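Local coordinates for xyloglucan-specific endo-beta-1,4-glucanase BoGH9A (Bacteroides ovatus, PDB 6DHT), which cleaves internal beta-1,4-glucosidic bonds in the xyloglucan backbone, releasing xyloglucan oligosaccharides during breakdown of this plant polysaccharide, at residues A[53-58]-A[78-83]; A[85-90]-A[94-99]; A[143-148]-A[152-157]; A[172-177]-A[256-261]. All coordinates share one frame; numbering follows the deposited sequence. Where two conformers were deposited one is given.

Contact 1: A[53-58]-A[78-83]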
loop_
_atom_site.group_PDB
_atom_site.type_symbol
_atom_site.label_atom_id
_atom_site.label_comp_id
_atom_site.label_asym_id
_atom_site.label_seq_id
_atom_site.Cartn_x
_atom_site.Cartn_y
_atom_site.Cartn_z
ATOM N N GLN A 53 -6.231 -13.037 -38.004
ATOM C CA GLN A 53 -4.986 -13.407 -37.357
ATOM C C GLN A 53 -4.128 -12.154 -37.204
ATOM O O GLN A 53 -3.970 -11.372 -38.153
ATOM C CB GLN A 53 -4.234 -14.450 -38.171
ATOM C CG GLN A 53 -3.131 -15.093 -37.396
ATOM C CD GLN A 53 -2.215 -15.898 -38.271
ATOM O OE1 GLN A 53 -1.264 -15.366 -38.843
ATOM N NE2 GLN A 53 -2.480 -17.190 -38.367
ATOM N N VAL A 54 -3.581 -11.962 -36.003
ATOM C CA VAL A 54 -2.892 -10.719 -35.669
ATOM C C VAL A 54 -1.409 -10.960 -35.363
ATOM O O VAL A 54 -0.566 -10.092 -35.613
ATOM C CB VAL A 54 -3.626 -10.022 -34.489
ATOM C CG1 VAL A 54 -2.752 -8.997 -33.820
ATOM C CG2 VAL A 54 -4.900 -9.366 -34.996
ATOM N N PHE A 55 -1.100 -12.133 -34.830
ATOM C CA PHE A 55 0.251 -12.470 -34.399
ATOM C C PHE A 55 0.395 -13.977 -34.202
ATOM O O PHE A 55 -0.520 -14.639 -33.729
ATOM C CB PHE A 55 0.565 -11.759 -33.064
ATOM C CG PHE A 55 1.994 -11.922 -32.605
ATOM C CD1 PHE A 55 2.961 -11.007 -32.981
ATOM C CD2 PHE A 55 2.365 -12.968 -31.787
ATOM C CE1 PHE A 55 4.271 -11.152 -32.564
ATOM C CE2 PHE A 55 3.683 -13.114 -31.379
ATOM C CZ PHE A 55 4.623 -12.197 -31.761
ATOM N N VAL A 56 1.559 -14.503 -34.570
ATOM C CA VAL A 56 1.899 -15.888 -34.318
ATOM C C VAL A 56 3.275 -15.935 -33.677
ATOM O O VAL A 56 4.217 -15.332 -34.179
ATOM C CB VAL A 56 1.925 -16.740 -35.632
ATOM C CG1 VAL A 56 2.331 -18.162 -35.322
ATOM C CG2 VAL A 56 0.559 -16.703 -36.305
ATOM N N GLY A 57 3.373 -16.653 -32.572
ATOM C CA GLY A 57 4.625 -16.820 -31.860
ATOM C C GLY A 57 5.102 -18.260 -31.804
ATOM O O GLY A 57 4.347 -19.169 -31.469
ATOM N N LYS A 58 6.386 -18.444 -32.086
ATOM C CA LYS A 58 7.024 -19.760 -32.049
ATOM C C LYS A 58 8.384 -19.662 -31.349
ATOM O O LYS A 58 8.779 -18.586 -30.905
ATOM C CB LYS A 58 7.200 -20.282 -33.480
ATOM C CG LYS A 58 5.916 -20.300 -34.297
ATOM C CD LYS A 58 6.153 -20.818 -35.717
ATOM C CE LYS A 58 4.843 -21.172 -36.405
ATOM N NZ LYS A 58 5.047 -21.598 -37.825
ATOM N N SER A 78 4.137 -8.683 -27.478
ATOM C CA SER A 78 4.330 -7.242 -27.273
ATOM C C SER A 78 4.127 -6.405 -28.535
ATOM O O SER A 78 3.704 -5.254 -28.473
ATOM C CB SER A 78 5.738 -6.982 -26.706
ATOM O OG SER A 78 5.940 -7.613 -25.465
ATOM N N ALA A 79 4.409 -6.995 -29.700
ATOM C CA ALA A 79 4.307 -6.272 -30.962
ATOM C C ALA A 79 2.873 -5.933 -31.332
ATOM O O ALA A 79 2.634 -5.080 -32.170
ATOM C CB ALA A 79 4.958 -7.082 -32.072
ATOM N N VAL A 80 1.900 -6.574 -30.692
ATOM C CA VAL A 80 0.513 -6.203 -30.950
ATOM C C VAL A 80 0.241 -4.927 -30.166
ATOM O O VAL A 80 0.294 -4.940 -28.931
ATOM C CB VAL A 80 -0.474 -7.295 -30.529
ATOM C CG1 VAL A 80 -1.886 -6.862 -30.831
ATOM C CG2 VAL A 80 -0.167 -8.630 -31.234
ATOM N N THR A 81 -0.029 -3.831 -30.866
ATOM C CA THR A 81 -0.167 -2.527 -30.207
ATOM C C THR A 81 -1.504 -1.833 -30.474
ATOM O O THR A 81 -1.789 -0.794 -29.893
ATOM C CB THR A 81 0.972 -1.584 -30.608
ATOM O OG1 THR A 81 0.934 -1.393 -32.028
ATOM C CG2 THR A 81 2.323 -2.153 -30.220
ATOM N N THR A 82 -2.332 -2.397 -31.349
ATOM C CA THR A 82 -3.615 -1.780 -31.649
ATOM C C THR A 82 -4.636 -2.044 -30.535
ATOM O O THR A 82 -4.883 -3.204 -30.190
ATOM C CB THR A 82 -4.170 -2.279 -33.005
ATOM O OG1 THR A 82 -3.240 -1.935 -34.037
ATOM C CG2 THR A 82 -5.498 -1.625 -33.310
ATOM N N PRO A 83 -5.252 -0.972 -29.989
ATOM C CA PRO A 83 -6.310 -1.200 -28.991
ATOM C C PRO A 83 -7.458 -2.052 -29.520
ATOM O O PRO A 83 -7.890 -1.902 -30.667
ATOM C CB PRO A 83 -6.808 0.211 -28.673
ATOM C CG PRO A 83 -5.648 1.092 -28.972
ATOM C CD PRO A 83 -4.966 0.463 -30.161
#
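A classic beta bulge on strand 53-58, outermost in a four-stranded sheet of the Ig-like N-terminal domain, sets Val-54 and Phe-55 both opposite Ile-45 of strand 42-47 and turns these two successive side chains toward Val-80. The evidence is in the CB directions: neighbours on a regular strand point to opposite faces, whereas both of these point at the loop 78-83 between strands 72-76 and 84-90. Val-80 CG2 meets both, lying 3.7 Å from Val-54 CG1 and also 3.7 Å from Phe-55 CB. Val-54 CG1 lies 3.8 Å from the other methyl, Val-80 CG1, so it sits across the fork of the valine, and the two side chains meet at about a right angle. Phe-55 has CG anti to the backbone N (chi1 -174°), which carries the ring past Val-80 until CE1 stands 4.2 Å from Ala-79 CB. Tyr-86 of strand 84-90 touches both Val-54 and Val-80, and Phe-77 lies against Phe-55. No hydrogen bond links the two segments. With carbon alone meeting carbon, the contact depends on shape and on the exclusion of water, and the buried Val-80 is its common partner.

Contact 2: A[85-90]-A[94-99]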
loop_
_atom_site.group_PDB
_atom_site.type_symbol
_atom_site.label_atom_id
_atom_site.label_comp_id
_atom_site.label_asym_id
_atom_site.label_seq_id
_atom_site.Cartn_x
_atom_site.Cartn_y
_atom_site.Cartn_z
ATOM N N LYS A 85 -10.047 -5.951 -28.527
ATOM C CA LYS A 85 -10.240 -7.197 -27.793
ATOM C C LYS A 85 -9.691 -8.328 -28.636
ATOM O O LYS A 85 -9.942 -8.379 -29.843
ATOM C CB LYS A 85 -11.726 -7.426 -27.499
ATOM C CG LYS A 85 -12.010 -8.688 -26.715
ATOM C CD LYS A 85 -13.509 -8.899 -26.494
ATOM C CE LYS A 85 -13.759 -10.221 -25.799
ATOM N NZ LYS A 85 -15.196 -10.444 -25.457
ATOM N N TYR A 86 -8.929 -9.210 -28.003
ATOM C CA TYR A 86 -8.155 -10.231 -28.704
ATOM C C TYR A 86 -8.361 -11.596 -28.062
ATOM O O TYR A 86 -8.782 -11.700 -26.904
ATOM C CB TYR A 86 -6.659 -9.880 -28.696
ATOM C CG TYR A 86 -6.357 -8.628 -29.461
ATOM C CD1 TYR A 86 -6.107 -8.670 -30.829
ATOM C CD2 TYR A 86 -6.344 -7.397 -28.826
ATOM C CE1 TYR A 86 -5.853 -7.535 -31.530
ATOM C CE2 TYR A 86 -6.089 -6.250 -29.520
ATOM C CZ TYR A 86 -5.836 -6.325 -30.884
ATOM O OH TYR A 86 -5.580 -5.191 -31.608
ATOM N N ILE A 87 -8.080 -12.645 -28.827
ATOM C CA ILE A 87 -8.090 -13.997 -28.295
ATOM C C ILE A 87 -6.705 -14.608 -28.396
ATOM O O ILE A 87 -6.096 -14.587 -29.466
ATOM C CB ILE A 87 -9.045 -14.906 -29.087
ATOM C CG1 ILE A 87 -10.443 -14.290 -29.180
ATOM C CG2 ILE A 87 -9.101 -16.305 -28.455
ATOM C CD1 ILE A 87 -11.308 -14.960 -30.258
ATOM N N LEU A 88 -6.217 -15.141 -27.284
ATOM C CA LEU A 88 -4.953 -15.857 -27.250
ATOM C C LEU A 88 -5.271 -17.347 -27.289
ATOM O O LEU A 88 -5.905 -17.856 -26.378
ATOM C CB LEU A 88 -4.181 -15.529 -25.963
ATOM C CG LEU A 88 -2.723 -16.010 -25.842
ATOM C CD1 LEU A 88 -2.054 -15.317 -24.659
ATOM C CD2 LEU A 88 -2.587 -17.455 -25.636
ATOM N N LYS A 89 -4.824 -18.037 -28.332
ATOM C CA LYS A 89 -4.998 -19.491 -28.420
ATOM C C LYS A 89 -3.648 -20.187 -28.275
ATOM O O LYS A 89 -2.688 -19.833 -28.965
ATOM C CB LYS A 89 -5.660 -19.891 -29.746
ATOM C CG LYS A 89 -7.166 -19.655 -29.818
ATOM C CD LYS A 89 -7.813 -20.614 -30.832
ATOM C CE LYS A 89 -9.276 -20.285 -31.109
ATOM N NZ LYS A 89 -10.063 -20.011 -29.866
ATOM N N VAL A 90 -3.587 -21.156 -27.364
ATOM C CA VAL A 90 -2.403 -21.981 -27.133
ATOM C C VAL A 90 -2.866 -23.410 -26.985
ATOM O O VAL A 90 -3.580 -23.727 -26.034
ATOM C CB VAL A 90 -1.668 -21.676 -25.806
ATOM C CG1 VAL A 90 -0.281 -22.312 -25.820
ATOM C CG2 VAL A 90 -1.566 -20.232 -25.579
ATOM N N SER A 94 -7.737 -21.260 -24.614
ATOM C CA SER A 94 -7.784 -19.865 -25.019
ATOM C C SER A 94 -8.249 -18.941 -23.896
ATOM O O SER A 94 -8.861 -19.373 -22.926
ATOM C CB SER A 94 -8.687 -19.696 -26.242
ATOM O OG SER A 94 -10.048 -19.863 -25.892
ATOM N N VAL A 95 -7.904 -17.665 -24.042
ATOM C CA VAL A 95 -8.360 -16.614 -23.138
ATOM C C VAL A 95 -8.511 -15.356 -23.968
ATOM O O VAL A 95 -7.775 -15.164 -24.926
ATOM C CB VAL A 95 -7.378 -16.351 -21.964
ATOM C CG1 VAL A 95 -7.254 -17.576 -21.086
ATOM C CG2 VAL A 95 -6.012 -15.917 -22.464
ATOM N N THR A 96 -9.475 -14.508 -23.615
ATOM C CA THR A 96 -9.617 -13.214 -24.277
ATOM C C THR A 96 -8.968 -12.155 -23.396
ATOM O O THR A 96 -8.951 -12.292 -22.176
ATOM C CB THR A 96 -11.082 -12.813 -24.517
ATOM O OG1 THR A 96 -11.733 -12.614 -23.262
ATOM C CG2 THR A 96 -11.813 -13.884 -25.303
ATOM N N PHE A 97 -8.447 -11.108 -24.022
ATOM C CA PHE A 97 -7.839 -10.016 -23.268
ATOM C C PHE A 97 -7.997 -8.709 -24.016
ATOM O O PHE A 97 -8.318 -8.685 -25.203
ATOM C CB PHE A 97 -6.359 -10.314 -23.013
ATOM C CG PHE A 97 -5.510 -10.336 -24.257
ATOM C CD1 PHE A 97 -4.893 -9.181 -24.708
ATOM C CD2 PHE A 97 -5.320 -11.508 -24.975
ATOM C CE1 PHE A 97 -4.102 -9.179 -25.853
ATOM C CE2 PHE A 97 -4.533 -11.510 -26.116
ATOM C CZ PHE A 97 -3.926 -10.365 -26.556
ATOM N N LEU A 98 -7.755 -7.609 -23.312
ATOM C CA LEU A 98 -7.898 -6.277 -23.877
ATOM C C LEU A 98 -6.565 -5.583 -23.953
ATOM O O LEU A 98 -5.725 -5.713 -23.051
ATOM C CB LEU A 98 -8.835 -5.427 -23.017
ATOM C CG LEU A 98 -10.287 -5.884 -22.864
ATOM C CD1 LEU A 98 -11.040 -4.951 -21.946
ATOM C CD2 LEU A 98 -10.986 -5.940 -24.204
ATOM N N ILE A 99 -6.390 -4.817 -25.025
ATOM C CA ILE A 99 -5.330 -3.828 -25.112
ATOM C C ILE A 99 -6.054 -2.497 -25.152
ATOM O O ILE A 99 -6.904 -2.280 -26.006
ATOM C CB ILE A 99 -4.480 -4.004 -26.396
ATOM C CG1 ILE A 99 -3.759 -5.351 -26.373
ATOM C CG2 ILE A 99 -3.485 -2.863 -26.494
ATOM C CD1 ILE A 99 -2.947 -5.650 -27.668
#
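Tyr-86 and Phe-97 face each other as a hydrogen-bonded antiparallel pair, and their side chains form the close-packed part of this contact. Tyr-86 CB sits over one face of the Phe-97 ring, 3.9 Å from its centroid and 25° off the normal, a CH-pi contact. The two rings are nearly parallel but slid apart (centroids 5.7 Å), with little overlap. Phe-97 CG stands between the backbone N and the carbonyl carbon (chi1 66°), which swings the ring across to strand 85-90; Leu-88 CB then meets its edge 4.0 Å from CE2. Beyond Tyr-86, Ile-99 CD1 packs 3.7 Å from Tyr-86 CE2, and the hydroxyl OH bonds to Thr-82 O. Replacing Phe-97 by alanine is likely to open a gap under Tyr-86 CB and beside Leu-88, and to take a neighbour from Ile-45 and Phe-77.

The backbone is that of a beta hairpin at the edge of a four-stranded sheet of the Ig-like domain. Its straightest bond runs from Leu-88 N to Val-95 O (2.8 Å, 170° at the hydrogen).

The other face, bearing Lys-85, Ile-87, Lys-89, Ser-94, Thr-96 and Leu-98, is looser and largely solvent-facing. Lys-85 lies extended over strand 94-99, its CB 3.7 Å from Leu-98 CD2 and its CE 3.9 Å from Thr-96 CB, while Lys-89 meets Ser-94 CB with both CG and NZ.

Contact 3: A[143-148]-A[152-157]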
loop_
_atom_site.group_PDB
_atom_site.type_symbol
_atom_site.label_atom_id
_atom_site.label_comp_id
_atom_site.label_asym_id
_atom_site.label_seq_id
_atom_site.Cartn_x
_atom_site.Cartn_y
_atom_site.Cartn_z
ATOM N N VAL A 143 -13.694 6.829 24.606
ATOM C CA VAL A 143 -12.489 6.011 24.624
ATOM C C VAL A 143 -11.694 6.262 25.903
ATOM O O VAL A 143 -11.520 7.403 26.310
ATOM C CB VAL A 143 -11.625 6.313 23.353
ATOM C CG1 VAL A 143 -10.321 5.527 23.352
ATOM C CG2 VAL A 143 -12.417 5.991 22.104
ATOM N N LEU A 144 -11.207 5.185 26.507
ATOM C CA LEU A 144 -10.534 5.247 27.804
ATOM C C LEU A 144 -9.028 5.367 27.689
ATOM O O LEU A 144 -8.395 4.677 26.890
ATOM C CB LEU A 144 -10.830 3.973 28.594
ATOM C CG LEU A 144 -11.963 4.014 29.620
ATOM C CD1 LEU A 144 -13.188 4.749 29.106
ATOM C CD2 LEU A 144 -12.316 2.587 30.010
ATOM N N ILE A 145 -8.447 6.237 28.505
ATOM C CA ILE A 145 -7.011 6.205 28.713
ATOM C C ILE A 145 -6.683 4.921 29.462
ATOM O O ILE A 145 -7.019 4.772 30.639
ATOM C CB ILE A 145 -6.516 7.424 29.533
ATOM C CG1 ILE A 145 -6.822 8.741 28.809
ATOM C CG2 ILE A 145 -5.031 7.299 29.837
ATOM C CD1 ILE A 145 -6.043 8.980 27.501
ATOM N N HIS A 146 -6.061 3.978 28.772
ATOM C CA HIS A 146 -5.524 2.771 29.375
ATOM C C HIS A 146 -4.477 3.149 30.424
ATOM O O HIS A 146 -3.875 4.212 30.330
ATOM C CB HIS A 146 -4.889 1.932 28.279
ATOM C CG HIS A 146 -4.554 0.533 28.679
ATOM N ND1 HIS A 146 -3.272 0.140 28.995
ATOM C CD2 HIS A 146 -5.320 -0.577 28.778
ATOM C CE1 HIS A 146 -3.262 -1.149 29.270
ATOM N NE2 HIS A 146 -4.494 -1.613 29.138
ATOM N N PRO A 147 -4.281 2.301 31.449
ATOM C CA PRO A 147 -3.237 2.637 32.421
ATOM C C PRO A 147 -1.858 2.865 31.788
ATOM O O PRO A 147 -1.106 3.699 32.285
ATOM C CB PRO A 147 -3.225 1.412 33.339
ATOM C CG PRO A 147 -4.635 0.944 33.327
ATOM C CD PRO A 147 -5.117 1.176 31.912
ATOM N N SER A 148 -1.548 2.160 30.702
ATOM C CA SER A 148 -0.256 2.330 30.036
ATOM C C SER A 148 -0.105 3.716 29.394
ATOM O O SER A 148 1.011 4.146 29.089
ATOM C CB SER A 148 -0.074 1.273 28.959
ATOM O OG SER A 148 -1.092 1.396 27.982
ATOM N N PRO A 152 -0.306 13.001 33.865
ATOM C CA PRO A 152 -0.772 13.791 35.015
ATOM C C PRO A 152 -2.208 14.276 34.886
ATOM O O PRO A 152 -3.017 14.042 35.786
ATOM C CB PRO A 152 0.180 14.984 35.016
ATOM C CG PRO A 152 1.447 14.422 34.523
ATOM C CD PRO A 152 1.054 13.404 33.463
ATOM N N ASP A 153 -2.521 14.924 33.771
ATOM C CA ASP A 153 -3.854 15.461 33.551
ATOM C C ASP A 153 -4.826 14.427 32.983
ATOM O O ASP A 153 -6.003 14.735 32.786
ATOM C CB ASP A 153 -3.782 16.674 32.619
ATOM C CG ASP A 153 -2.941 17.801 33.193
ATOM O OD1 ASP A 153 -2.619 17.755 34.404
ATOM O OD2 ASP A 153 -2.610 18.737 32.436
ATOM N N ARG A 154 -4.330 13.215 32.716
ATOM C CA ARG A 154 -5.146 12.143 32.144
ATOM C C ARG A 154 -4.865 10.829 32.851
ATOM O O ARG A 154 -4.121 9.991 32.353
ATOM C CB ARG A 154 -4.877 11.980 30.640
ATOM C CG ARG A 154 -5.420 13.108 29.799
ATOM C CD ARG A 154 -5.124 12.924 28.311
ATOM N NE ARG A 154 -5.888 13.886 27.528
ATOM C CZ ARG A 154 -5.953 13.898 26.201
ATOM N NH1 ARG A 154 -5.294 12.990 25.496
ATOM N NH2 ARG A 154 -6.687 14.816 25.593
ATOM N N PRO A 155 -5.450 10.648 34.045
ATOM C CA PRO A 155 -5.268 9.380 34.752
ATOM C C PRO A 155 -6.001 8.237 34.061
ATOM O O PRO A 155 -6.959 8.489 33.331
ATOM C CB PRO A 155 -5.876 9.656 36.135
ATOM C CG PRO A 155 -6.804 10.821 35.928
ATOM C CD PRO A 155 -6.196 11.640 34.837
ATOM N N ALA A 156 -5.544 7.011 34.290
ATOM C CA ALA A 156 -6.211 5.823 33.786
ATOM C C ALA A 156 -7.715 5.934 33.980
ATOM O O ALA A 156 -8.186 6.281 35.068
ATOM C CB ALA A 156 -5.684 4.606 34.482
ATOM N N GLY A 157 -8.464 5.683 32.912
ATOM C CA GLY A 157 -9.909 5.740 32.966
ATOM C C GLY A 157 -10.510 7.039 32.485
ATOM O O GLY A 157 -11.724 7.128 32.307
#
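Ile-145, at the end of strand 143-145, turns its side chain into the loop 152-157 and meets a different atom at each step outward. CB lies 4.0 Å from Pro-155 O. The CG2 branch, anti to the backbone N, comes 3.8 Å from Arg-154 O, while CG1 on the other branch approaches Arg-154 CB at 4.2 Å. Chi2 of -67° then folds CD1 to a place 4.1 Å from Arg-154 CD. The arginine chain, extended from CG to NE, crosses the isoleucine at about a right angle, meeting it with CB and CD; its NH1 travels on to Tyr-237 OH.

In the backbone, Gly-157 N donates to Ile-145 O at 2.8 Å, nearly straight (169° at the hydrogen) and in the carbonyl plane, and Ala-156 CA adds a CA-H...O contact to the same oxygen. Ala-156 CB rests 3.8 Å from Pro-147 CA. Gly-157 has a positive phi, 97°, at which a CB would jam against the preceding carbonyl oxygen.

The chemistry is thus divided: one hydrogen bond beside the sheet pairing of Ile-145 with Thr-158, and before it van der Waals packing of methylenes and carbonyl oxygens on the buried Ile-145.

Contact 4: A[172-177]-A[256-261]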
loop_
_atom_site.group_PDB
_atom_site.type_symbol
_atom_site.label_atom_id
_atom_site.label_comp_id
_atom_site.label_asym_id
_atom_site.label_seq_id
_atom_site.Cartn_x
_atom_site.Cartn_y
_atom_site.Cartn_z
ATOM N N TYR A 172 -10.720 -4.232 13.522
ATOM C CA TYR A 172 -11.416 -2.955 13.639
ATOM C C TYR A 172 -10.679 -1.915 14.494
ATOM O O TYR A 172 -11.248 -0.906 14.864
ATOM C CB TYR A 172 -12.811 -3.203 14.233
ATOM C CG TYR A 172 -13.801 -3.963 13.377
ATOM C CD1 TYR A 172 -14.003 -3.659 12.025
ATOM C CD2 TYR A 172 -14.580 -4.985 13.930
ATOM C CE1 TYR A 172 -14.944 -4.333 11.274
ATOM C CE2 TYR A 172 -15.505 -5.657 13.192
ATOM C CZ TYR A 172 -15.700 -5.364 11.847
ATOM O OH TYR A 172 -16.623 -6.006 11.056
ATOM N N ASN A 173 -9.403 -2.153 14.768
ATOM C CA ASN A 173 -8.596 -1.235 15.545
ATOM C C ASN A 173 -7.862 -0.217 14.673
ATOM O O ASN A 173 -7.824 -0.398 13.455
ATOM C CB ASN A 173 -7.655 -2.068 16.411
ATOM C CG ASN A 173 -8.429 -3.070 17.251
ATOM O OD1 ASN A 173 -9.168 -2.658 18.148
ATOM N ND2 ASN A 173 -8.349 -4.344 16.902
ATOM N N LYS A 174 -7.343 0.845 15.263
ATOM C CA LYS A 174 -6.756 1.960 14.506
ATOM C C LYS A 174 -5.367 2.196 15.051
ATOM O O LYS A 174 -5.210 2.411 16.252
ATOM C CB LYS A 174 -7.614 3.211 14.648
ATOM C CG LYS A 174 -9.073 2.963 14.292
ATOM C CD LYS A 174 -9.927 4.197 14.248
ATOM C CE LYS A 174 -9.901 4.950 15.564
ATOM N NZ LYS A 174 -10.979 5.960 15.636
ATOM N N TYR A 175 -4.350 2.177 14.202
ATOM C CA TYR A 175 -2.959 2.168 14.636
ATOM C C TYR A 175 -2.189 3.328 14.014
ATOM O O TYR A 175 -2.204 3.498 12.785
ATOM C CB TYR A 175 -2.289 0.882 14.195
ATOM C CG TYR A 175 -2.988 -0.419 14.597
ATOM C CD1 TYR A 175 -4.111 -0.869 13.906
ATOM C CD2 TYR A 175 -2.504 -1.234 15.633
ATOM C CE1 TYR A 175 -4.747 -2.071 14.224
ATOM C CE2 TYR A 175 -3.139 -2.429 15.964
ATOM C CZ TYR A 175 -4.254 -2.848 15.260
ATOM O OH TYR A 175 -4.879 -4.057 15.579
ATOM N N ILE A 176 -1.493 4.116 14.823
ATOM C CA ILE A 176 -0.792 5.294 14.328
ATOM C C ILE A 176 0.400 4.944 13.423
ATOM O O ILE A 176 0.615 5.577 12.378
ATOM C CB ILE A 176 -0.322 6.175 15.516
ATOM C CG1 ILE A 176 -1.501 6.903 16.177
ATOM C CG2 ILE A 176 0.691 7.211 15.034
ATOM C CD1 ILE A 176 -2.181 7.959 15.315
ATOM N N VAL A 177 1.173 3.936 13.781
ATOM C CA VAL A 177 2.330 3.571 12.974
ATOM C C VAL A 177 1.875 3.178 11.582
ATOM O O VAL A 177 2.366 3.718 10.559
ATOM C CB VAL A 177 3.152 2.466 13.643
ATOM C CG1 VAL A 177 4.121 1.808 12.679
ATOM C CG2 VAL A 177 3.899 3.047 14.841
ATOM N N GLN A 256 -16.936 -4.477 22.861
ATOM C CA GLN A 256 -15.768 -4.267 23.717
ATOM C C GLN A 256 -15.438 -2.794 23.920
ATOM O O GLN A 256 -15.686 -1.955 23.052
ATOM C CB GLN A 256 -14.539 -4.975 23.165
ATOM C CG GLN A 256 -14.493 -6.453 23.377
ATOM C CD GLN A 256 -13.144 -7.027 22.992
ATOM O OE1 GLN A 256 -12.147 -6.839 23.694
ATOM N NE2 GLN A 256 -13.091 -7.680 21.837
ATOM N N GLN A 257 -14.860 -2.483 25.072
ATOM C CA GLN A 257 -14.455 -1.120 25.378
ATOM C C GLN A 257 -13.227 -0.747 24.537
ATOM O O GLN A 257 -12.354 -1.589 24.309
ATOM C CB GLN A 257 -14.155 -0.985 26.885
ATOM C CG GLN A 257 -13.574 0.350 27.331
ATOM C CD GLN A 257 -14.524 1.521 27.111
ATOM O OE1 GLN A 257 -14.218 2.447 26.349
ATOM N NE2 GLN A 257 -15.674 1.496 27.789
ATOM N N ARG A 258 -13.179 0.514 24.111
ATOM C CA ARG A 258 -12.071 1.048 23.304
ATOM C C ARG A 258 -11.097 1.848 24.165
ATOM O O ARG A 258 -11.515 2.660 25.000
ATOM C CB ARG A 258 -12.626 1.929 22.171
ATOM C CG ARG A 258 -13.555 1.194 21.209
ATOM C CD ARG A 258 -12.795 0.405 20.164
ATOM N NE ARG A 258 -12.607 1.171 18.932
ATOM C CZ ARG A 258 -12.203 0.628 17.782
ATOM N NH1 ARG A 258 -11.890 -0.652 17.692
ATOM N NH2 ARG A 258 -12.078 1.399 16.712
ATOM N N TYR A 259 -9.804 1.610 23.953
ATOM C CA TYR A 259 -8.735 2.256 24.715
ATOM C C TYR A 259 -7.703 2.897 23.804
ATOM O O TYR A 259 -7.500 2.419 22.694
ATOM C CB TYR A 259 -7.969 1.241 25.564
ATOM C CG TYR A 259 -8.772 0.554 26.647
ATOM C CD1 TYR A 259 -9.498 -0.583 26.371
ATOM C CD2 TYR A 259 -8.765 1.035 27.946
ATOM C CE1 TYR A 259 -10.228 -1.225 27.352
ATOM C CE2 TYR A 259 -9.491 0.395 28.946
ATOM C CZ TYR A 259 -10.222 -0.729 28.635
ATOM O OH TYR A 259 -10.951 -1.381 29.607
ATOM N N VAL A 260 -7.056 3.955 24.276
ATOM C CA VAL A 260 -5.766 4.375 23.719
ATOM C C VAL A 260 -4.685 3.890 24.672
ATOM O O VAL A 260 -4.849 3.927 25.902
ATOM C CB VAL A 260 -5.645 5.903 23.436
ATOM C CG1 VAL A 260 -6.671 6.349 22.388
ATOM C CG2 VAL A 260 -5.785 6.715 24.705
ATOM N N VAL A 261 -3.607 3.374 24.109
ATOM C CA VAL A 261 -2.535 2.789 24.887
ATOM C C VAL A 261 -1.225 3.581 24.795
ATOM O O VAL A 261 -1.156 4.646 24.150
ATOM C CB VAL A 261 -2.330 1.339 24.481
ATOM C CG1 VAL A 261 -3.621 0.556 24.687
ATOM C CG2 VAL A 261 -1.898 1.252 23.016
#
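Arg-258, in segment 256-261, reaches to the backbone oxygen Tyr-172 O across the mixed sheet of the family 9 catalytic domain. Strand 239-241 lies between the segments, pairing with both 259-260 and 174-175, and the arginine chain touches its Leu-240 on the way.

The hydrogen bonds across the contact are two, both to one oxygen. NH1 of Arg-258 donates to Tyr-172 O at 2.9 Å and NH2 to the same atom at 3.1 Å, an end-on grip with the oxygen in the guanidinium plane. The donors are unlike on the acceptor side: NH2 arrives in the carbonyl plane, whereas NH1 stands 56° above it. Bends at chi2 (-81°) and chi3 (-94°) put the guanidinium there.

The ionic part runs through Asp-140, whose OD1 forms a salt bridge with Arg-258 NE and whose OD2 forms one with Lys-174 NZ. This carboxylate bridges the two cations and probably balances part of their charge; Lys-174 NZ and Arg-258 NH2 are 4.8 Å apart. A leucine in place of Arg-258 would probably leave Tyr-172 O without both of these donors and Asp-140 with one cation fewer.

Packing is slight: Lys-174 CG lies 4.2 Å from Arg-258 NH2, the side chains crossing at about a right angle.

A second set of hydrogen bonds faces the active site: Asn-173 ND2 and Tyr-175 OH both bond to OD2 of Asp-171, the predicted nucleophile. Asn-173 OD1, 3.4 Å from Arg-258 NH1 at a poor angle, instead accepts from Thr-242 N.

The four contacts form two pairs that follow one another along the chain. Contacts 1 and 2 belong to a four-stranded antiparallel sheet of the Ig-like domain, where 53-58 and 93-99 are the outermost strands; their centres are 10 Å apart, and Val-80 CG1 meets Ile-99 CD1 at 3.5 Å. Contacts 3 and 4 share the mixed sheet of the catalytic domain, with centres 14 Å apart; strands 143-145 and 259-260 are neighbours, joined by probable hydrogen bonds between Leu-144 and both Arg-258 and Val-260. The centres of contacts 1 and 2 lie 53 and 48 Å from that of contact 4, across the chain's centre and remote from the predicted nucleophile it borders.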